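Side-chain contacts in TRNA threonylcarbamoyladenosine dehydratase (Escherichia coli, PDB 4D79), which catalyses the ATP-dependent dehydration of threonylcarbamoyladenosine at position 37 of tRNA to its cyclic form, and in vitro can also accept sulfur from a cysteine desulfurase: residues Glu47-Arg51 / Thr52-Ala56; Gln165-Leu169 / Ala170-Gln174; Phe238-Thr242 / Met243-Thr247. All blocks are in the same frame, centred on the assembly; numbering follows the deposited sequence. Where two conformers were deposited one is given.

Contact 1: Glu47-Arg51 / Thr52-Ala56; sequences EALAR and TGIGA
Leu49 O receives two backbone N-H groups, Thr52 N at 3.2 Å and Ile54 N at 3.2 Å from it, and they arrive from opposite faces of its carbonyl plane. One residue earlier in the helix, Ala48 O is met by a side chain: Thr52 OG1 donates to it over 2.7 Å, tilted 26° from the carbonyl plane of Ala48. A chi1 of -43° sets OG1 beside the Thr52 backbone N and turns it back over the helix, while the methyl CG2 lies opposite the N. The same hydroxyl accepts a bond from a water that also donates, weakly, to Arg51 O. This is a helix closing in a Schellman motif, with Gly53 as the C' residue at positive phi: Ile54 N returns to Leu49 O, and the inner bond from Gly53 N to Ala50 O is weak at 3.3 Å. A valine in place of Thr52 would probably leave Ala48 O without its hydroxyl donor and the water without one of its acceptors. Ile54 then folds back on the helix, its CG1 resting 3.9 Å from Leu49 CD2, and both side chains lean on Ile33 of the adjacent strand 32-36. On another side of the helix Arg51 pairs with Glu47, NE to OE2 at 2.8 Å; the carboxylate oxygen lies at the guanidinium edge, 12° out of its plane, although the arginine sits above the carboxylate plane. Arg92 shares Glu47 OE2, and Arg51 NH1 reaches the carbonyls of Thr70 and Ala76 of the second subunit.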
loop_
_atom_site.group_PDB
_atom_site.type_symbol
_atom_site.label_atom_id
_atom_site.label_comp_id
_atom_site.label_asym_id
_atom_site.label_seq_id
_atom_site.Cartn_x
_atom_site.Cartn_y
_atom_site.Cartn_z
ATOM N N GLU B 47 -6.326 6.085 -4.441
ATOM C CA GLU B 47 -5.667 5.270 -5.451
ATOM C C GLU B 47 -6.309 3.893 -5.544
ATOM O O GLU B 47 -6.646 3.413 -6.630
ATOM C CB GLU B 47 -4.171 5.146 -5.127
ATOM C CG GLU B 47 -3.363 4.289 -6.097
ATOM C CD GLU B 47 -2.851 5.065 -7.290
ATOM O OE1 GLU B 47 -3.151 6.278 -7.368
ATOM O OE2 GLU B 47 -2.116 4.466 -8.125
ATOM N N ALA B 48 -6.491 3.244 -4.408
ATOM C CA ALA B 48 -7.033 1.894 -4.410
ATOM C C ALA B 48 -8.477 1.854 -4.936
ATOM O O ALA B 48 -8.864 0.902 -5.642
ATOM C CB ALA B 48 -6.963 1.330 -3.001
ATOM N N LEU B 49 -9.287 2.850 -4.589
ATOM C CA LEU B 49 -10.659 2.912 -5.114
ATOM C C LEU B 49 -10.661 3.025 -6.637
ATOM O O LEU B 49 -11.413 2.338 -7.325
ATOM C CB LEU B 49 -11.390 4.092 -4.514
ATOM C CG LEU B 49 -11.678 4.031 -3.037
ATOM C CD1 LEU B 49 -12.128 5.422 -2.583
ATOM C CD2 LEU B 49 -12.688 2.989 -2.702
ATOM N N ALA B 50 -9.838 3.921 -7.169
ATOM C CA ALA B 50 -9.751 4.083 -8.601
ATOM C C ALA B 50 -9.322 2.784 -9.290
ATOM O O ALA B 50 -9.879 2.407 -10.339
ATOM C CB ALA B 50 -8.787 5.227 -8.917
ATOM N N ARG B 51 -8.340 2.083 -8.707
ATOM C CA ARG B 51 -7.789 0.884 -9.306
ATOM C C ARG B 51 -8.653 -0.343 -9.071
ATOM O O ARG B 51 -8.345 -1.408 -9.604
ATOM C CB ARG B 51 -6.369 0.627 -8.793
ATOM C CG ARG B 51 -5.365 1.687 -9.271
ATOM C CD ARG B 51 -3.917 1.202 -9.188
ATOM N NE ARG B 51 -3.040 2.267 -9.635
ATOM C CZ ARG B 51 -2.806 2.580 -10.900
ATOM N NH1 ARG B 51 -3.339 1.880 -11.879
ATOM N NH2 ARG B 51 -2.022 3.603 -11.184
ATOM N N THR B 52 -9.733 -0.223 -8.317
ATOM C CA THR B 52 -10.675 -1.317 -8.151
ATOM C C THR B 52 -12.010 -1.020 -8.835
ATOM O O THR B 52 -13.022 -1.652 -8.528
ATOM C CB THR B 52 -10.841 -1.645 -6.668
ATOM O OG1 THR B 52 -9.554 -1.642 -6.007
ATOM C CG2 THR B 52 -11.435 -2.997 -6.459
ATOM N N GLY B 53 -12.027 -0.091 -9.788
ATOM C CA GLY B 53 -13.204 0.099 -10.599
ATOM C C GLY B 53 -14.338 0.838 -9.927
ATOM O O GLY B 53 -15.472 0.687 -10.358
ATOM N N ILE B 54 -14.069 1.623 -8.883
ATOM C CA ILE B 54 -15.100 2.482 -8.286
ATOM C C ILE B 54 -15.464 3.595 -9.265
ATOM O O ILE B 54 -14.599 4.302 -9.785
ATOM C CB ILE B 54 -14.623 3.026 -6.931
ATOM C CG1 ILE B 54 -14.464 1.871 -5.933
ATOM C CG2 ILE B 54 -15.563 4.048 -6.405
ATOM C CD1 ILE B 54 -15.774 1.229 -5.483
ATOM N N GLY B 55 -16.764 3.754 -9.527
ATOM C CA GLY B 55 -17.191 4.571 -10.660
ATOM C C GLY B 55 -17.279 6.049 -10.401
ATOM O O GLY B 55 -17.211 6.840 -11.353
ATOM N N ALA B 56 -17.387 6.445 -9.139
ATOM C CA ALA B 56 -17.450 7.849 -8.769
ATOM C C ALA B 56 -16.728 8.003 -7.445
ATOM O O ALA B 56 -16.929 7.214 -6.514
ATOM C CB ALA B 56 -18.881 8.380 -8.641
HETATM O O HOH W 1 -12.278 3.583 -11.260
HETATM O O HOH W 2 -7.645 -3.214 -7.202
#

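Contact 2: Gln165-Leu169 / Ala170-Gln174; sequences QVTDL and AKTIQ. With K (potassium ion), chain I.
Thr167 and Lys171 cross at about a right angle where strand 164-168 gives way to a turn, the lysine CE passing 3.8 Å from Thr167 OG1. The threonine divides its two branches between neighbours: OG1 faces the lysine chain, whereas CG2, wedged between the backbone N and the carbonyl carbon, faces Thr172 CG2 at 4.1 Å in an oblique methyl-to-methyl approach. The lysine chain is bent at chi3 (-71°), and this bend swings CE back over the strand end. Thr172 in turn directs its methyl over Leu169 O, 3.6 Å away, and its OG1 is bonded to Arg182 of helix 176-189, which also serves Leu169 O.

The backbone itself reverses here. Lys171 N bonds to Asp168 O over 2.8 Å, closing a beta turn of type I about Leu169 and Ala170. Superposed on it is an Asx turn, in which Asp168 OD2 takes Ala170 N at 2.9 Å; the amide comes from above the carboxylate plane, 37° out of it. The aspartate reaches there because its CG stands opposite the backbone N (chi1 -173°), which brings OD2 close to Ala170 CB.

The turn leads the chain on to Gln174, whose O coordinates the potassium ion at 2.6 Å, together with water and with Gln158, Ser206 and Glu208. The buried Asp168 carboxylate has further donors in the backbone: Leu199 N on OD2 and Val201 N on OD1. Lys171 NZ stays 6.8 Å from OD2, too far for a salt bridge, so the aspartate's charge is likely to be stabilised chiefly by backbone N-H groups, which should favour its ionised form.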
loop_
_atom_site.group_PDB
_atom_site.type_symbol
_atom_site.label_atom_id
_atom_site.label_comp_id
_atom_site.label_asym_id
_atom_site.label_seq_id
_atom_site.Cartn_x
_atom_site.Cartn_y
_atom_site.Cartn_z
ATOM N N GLN B 165 -5.427 -3.783 11.457
ATOM C CA GLN B 165 -6.668 -4.535 11.480
ATOM C C GLN B 165 -7.819 -3.548 11.675
ATOM O O GLN B 165 -7.618 -2.339 11.822
ATOM C CB GLN B 165 -6.635 -5.632 12.545
ATOM C CG GLN B 165 -6.066 -5.206 13.841
ATOM C CD GLN B 165 -5.761 -6.370 14.757
ATOM O OE1 GLN B 165 -6.663 -7.001 15.289
ATOM N NE2 GLN B 165 -4.478 -6.691 14.901
ATOM N N VAL B 166 -9.037 -4.081 11.664
ATOM C CA VAL B 166 -10.264 -3.296 11.762
ATOM C C VAL B 166 -11.026 -3.754 12.995
ATOM O O VAL B 166 -11.265 -4.954 13.169
ATOM C CB VAL B 166 -11.151 -3.448 10.505
ATOM C CG1 VAL B 166 -12.331 -2.476 10.573
ATOM C CG2 VAL B 166 -10.356 -3.214 9.241
ATOM N N THR B 167 -11.447 -2.799 13.825
ATOM C CA THR B 167 -12.258 -3.119 14.983
ATOM C C THR B 167 -13.167 -1.921 15.295
ATOM O O THR B 167 -13.100 -0.858 14.665
ATOM C CB THR B 167 -11.355 -3.496 16.178
ATOM O OG1 THR B 167 -12.110 -4.183 17.182
ATOM C CG2 THR B 167 -10.718 -2.285 16.793
ATOM N N ASP B 168 -14.022 -2.099 16.285
ATOM C CA ASP B 168 -14.866 -0.999 16.710
ATOM C C ASP B 168 -14.004 0.079 17.347
ATOM O O ASP B 168 -13.067 -0.220 18.098
ATOM C CB ASP B 168 -15.906 -1.465 17.706
ATOM C CG ASP B 168 -16.905 -0.376 18.041
ATOM O OD1 ASP B 168 -17.899 -0.244 17.284
ATOM O OD2 ASP B 168 -16.700 0.366 19.035
ATOM N N LEU B 169 -14.343 1.335 17.047
ATOM C CA LEU B 169 -13.558 2.479 17.518
ATOM C C LEU B 169 -13.352 2.442 19.019
ATOM O O LEU B 169 -12.310 2.896 19.507
ATOM C CB LEU B 169 -14.231 3.792 17.084
ATOM C CG LEU B 169 -13.596 5.106 17.585
ATOM C CD1 LEU B 169 -12.132 5.231 17.121
ATOM C CD2 LEU B 169 -14.454 6.331 17.121
ATOM N N ALA B 170 -14.306 1.879 19.767
ATOM C CA ALA B 170 -14.168 1.781 21.216
ATOM C C ALA B 170 -13.015 0.895 21.663
ATOM O O ALA B 170 -12.590 1.010 22.826
ATOM C CB ALA B 170 -15.434 1.225 21.852
ATOM N N LYS B 171 -12.571 -0.029 20.813
ATOM C CA LYS B 171 -11.651 -1.097 21.194
ATOM C C LYS B 171 -10.258 -0.931 20.599
ATOM O O LYS B 171 -9.427 -1.832 20.720
ATOM C CB LYS B 171 -12.240 -2.464 20.836
ATOM C CG LYS B 171 -13.603 -2.691 21.499
ATOM C CD LYS B 171 -14.088 -4.145 21.460
ATOM C CE LYS B 171 -14.514 -4.650 20.094
ATOM N NZ LYS B 171 -15.004 -6.067 20.198
ATOM N N THR B 172 -9.958 0.204 19.996
ATOM C CA THR B 172 -8.613 0.419 19.510
ATOM C C THR B 172 -7.621 0.567 20.676
ATOM O O THR B 172 -7.966 1.010 21.778
ATOM C CB THR B 172 -8.574 1.659 18.619
ATOM O OG1 THR B 172 -8.805 2.822 19.405
ATOM C CG2 THR B 172 -9.616 1.562 17.511
ATOM N N ILE B 173 -6.372 0.174 20.421
ATOM C CA ILE B 173 -5.262 0.357 21.344
ATOM C C ILE B 173 -4.116 1.042 20.636
ATOM O O ILE B 173 -4.043 1.069 19.402
ATOM C CB ILE B 173 -4.736 -0.960 21.945
ATOM C CG1 ILE B 173 -4.289 -1.904 20.802
ATOM C CG2 ILE B 173 -5.804 -1.591 22.834
ATOM C CD1 ILE B 173 -3.330 -2.996 21.244
ATOM N N GLN B 174 -3.202 1.581 21.449
ATOM C CA GLN B 174 -1.946 2.156 20.968
ATOM C C GLN B 174 -2.194 3.183 19.883
ATOM O O GLN B 174 -1.561 3.182 18.830
ATOM C CB GLN B 174 -0.967 1.068 20.514
ATOM C CG GLN B 174 -0.310 0.362 21.714
ATOM C CD GLN B 174 0.757 1.217 22.397
ATOM O OE1 GLN B 174 1.228 2.196 21.842
ATOM N NE2 GLN B 174 1.059 0.897 23.647
HETATM K K K I . -0.977 1.153 17.273
HETATM O O HOH W 3 -3.032 2.442 15.515
#

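Contact 3: Phe238-Thr242 / Met243-Thr247; sequences FGAAT and MVTAT
Ala241 CB and Met243 CE meet at 3.9 Å, the methionine being folded at chi2 and chi3 (80° and 70°) so that its terminal methyl turns back to the residue just ahead of the helix. Ala240 makes a similar apolar touch, its CB lying 3.9 Å from Thr245 CG2. Ala241 O accepts Thr245 N at 2.9 Å, almost in line with its C=O bond, and also Val244 N at 3.1 Å, which comes from above the carbonyl plane. Helix 242-266 thus starts with Ala241 at the N-cap, where an alanine offers no side-chain acceptor and its carbonyl opens the i to i+4 series; Thr242 O continues it by taking Ala246 N at 2.9 Å. Farther along, Thr247 OG1 donates to Met243 O over 2.7 Å, a hydroxyl turned back on the carbonyl one turn earlier.

The hydroxyls of the other two threonines find partners beyond the two segments. Thr245 OG1 bonds to Gly40 O, with a weak second bond to Arg72 O, while Thr242 OG1 is held by Asn71 O; the side-chain amide of the same Asn71 binds Ala240 O. The outer layer is partly intermolecular: Tyr20 of the second subunit packs on Ala241, its Ser254 on Met243 and its Phe250 on Ala246.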
loop_
_atom_site.group_PDB
_atom_site.type_symbol
_atom_site.label_atom_id
_atom_site.label_comp_id
_atom_site.label_asym_id
_atom_site.label_seq_id
_atom_site.Cartn_x
_atom_site.Cartn_y
_atom_site.Cartn_z
ATOM N N PHE B 238 5.193 12.620 15.403
ATOM C CA PHE B 238 5.539 11.254 15.046
ATOM C C PHE B 238 5.986 11.194 13.598
ATOM O O PHE B 238 5.538 11.975 12.758
ATOM C CB PHE B 238 4.345 10.330 15.281
ATOM C CG PHE B 238 4.019 10.133 16.737
ATOM C CD1 PHE B 238 4.653 9.166 17.478
ATOM C CD2 PHE B 238 3.076 10.940 17.364
ATOM C CE1 PHE B 238 4.362 8.987 18.823
ATOM C CE2 PHE B 238 2.792 10.768 18.702
ATOM C CZ PHE B 238 3.434 9.792 19.430
ATOM N N GLY B 239 6.896 10.257 13.307
ATOM C CA GLY B 239 7.269 9.953 11.950
ATOM C C GLY B 239 6.247 9.040 11.294
ATOM O O GLY B 239 5.301 8.572 11.916
ATOM N N ALA B 240 6.488 8.720 10.034
ATOM C CA ALA B 240 5.552 7.855 9.330
ATOM C C ALA B 240 6.261 7.190 8.169
ATOM O O ALA B 240 7.277 7.684 7.694
ATOM C CB ALA B 240 4.347 8.648 8.830
ATOM N N ALA B 241 5.697 6.074 7.701
ATOM C CA ALA B 241 6.232 5.389 6.525
ATOM C C ALA B 241 5.105 4.991 5.576
ATOM O O ALA B 241 4.041 4.553 6.019
ATOM C CB ALA B 241 7.037 4.158 6.926
ATOM N N THR B 242 5.379 5.106 4.269
ATOM C CA THR B 242 4.439 4.678 3.231
ATOM C C THR B 242 3.899 3.283 3.503
ATOM O O THR B 242 2.695 3.031 3.358
ATOM C CB THR B 242 5.123 4.709 1.856
ATOM O OG1 THR B 242 5.294 6.080 1.474
ATOM C CG2 THR B 242 4.254 3.982 0.799
ATOM N N MET B 243 4.790 2.349 3.871
ATOM C CA MET B 243 4.388 0.954 3.980
ATOM C C MET B 243 3.255 0.774 4.974
ATOM O O MET B 243 2.443 -0.144 4.815
ATOM C CB MET B 243 5.587 0.079 4.393
ATOM C CG MET B 243 6.707 0.038 3.368
ATOM S SD MET B 243 7.799 1.473 3.415
ATOM C CE MET B 243 8.642 1.163 4.975
ATOM N N VAL B 244 3.200 1.618 6.008
ATOM C CA VAL B 244 2.141 1.562 7.011
ATOM C C VAL B 244 0.976 2.468 6.632
ATOM O O VAL B 244 -0.174 2.025 6.636
ATOM C CB VAL B 244 2.711 1.897 8.412
ATOM C CG1 VAL B 244 1.611 2.053 9.453
ATOM C CG2 VAL B 244 3.676 0.799 8.858
ATOM N N THR B 245 1.225 3.746 6.296
ATOM C CA THR B 245 0.104 4.657 6.097
ATOM C C THR B 245 -0.716 4.235 4.887
ATOM O O THR B 245 -1.947 4.245 4.947
ATOM C CB THR B 245 0.572 6.126 5.995
ATOM O OG1 THR B 245 1.321 6.326 4.800
ATOM C CG2 THR B 245 1.441 6.539 7.209
ATOM N N ALA B 246 -0.051 3.758 3.821
ATOM C CA ALA B 246 -0.786 3.262 2.659
ATOM C C ALA B 246 -1.575 2.014 3.015
ATOM O O ALA B 246 -2.696 1.817 2.517
ATOM C CB ALA B 246 0.158 2.947 1.499
ATOM N N THR B 247 -0.997 1.139 3.840
ATOM C CA THR B 247 -1.735 -0.062 4.182
ATOM C C THR B 247 -2.967 0.260 5.028
ATOM O O THR B 247 -3.962 -0.457 4.912
ATOM C CB THR B 247 -0.811 -1.073 4.861
ATOM O OG1 THR B 247 0.224 -1.418 3.945
ATOM C CG2 THR B 247 -1.545 -2.362 5.191
#

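How the contacts relate
Contacts 1 and 3 handle opposite ends of helices, the C-terminal end of helix 42-51 and the start of helix 242-266. Within one chain they do not touch, nearest atoms being about 7 Å apart, yet the dimer joins them: Ala48 and Thr52 pack on Met243 of the second subunit, and Thr242 packs on Arg51 of the second subunit. Contact 3 lies close to the nucleotide, the Thr245 side chain being about 6 Å from ATP. Contact 2 lies at the potassium site, its nearest atoms about 7 Å from contact 3 and about 13 Å from contact 1; the centres are about 18 Å and 26 Å away, contact 1 lying across the chain's centre.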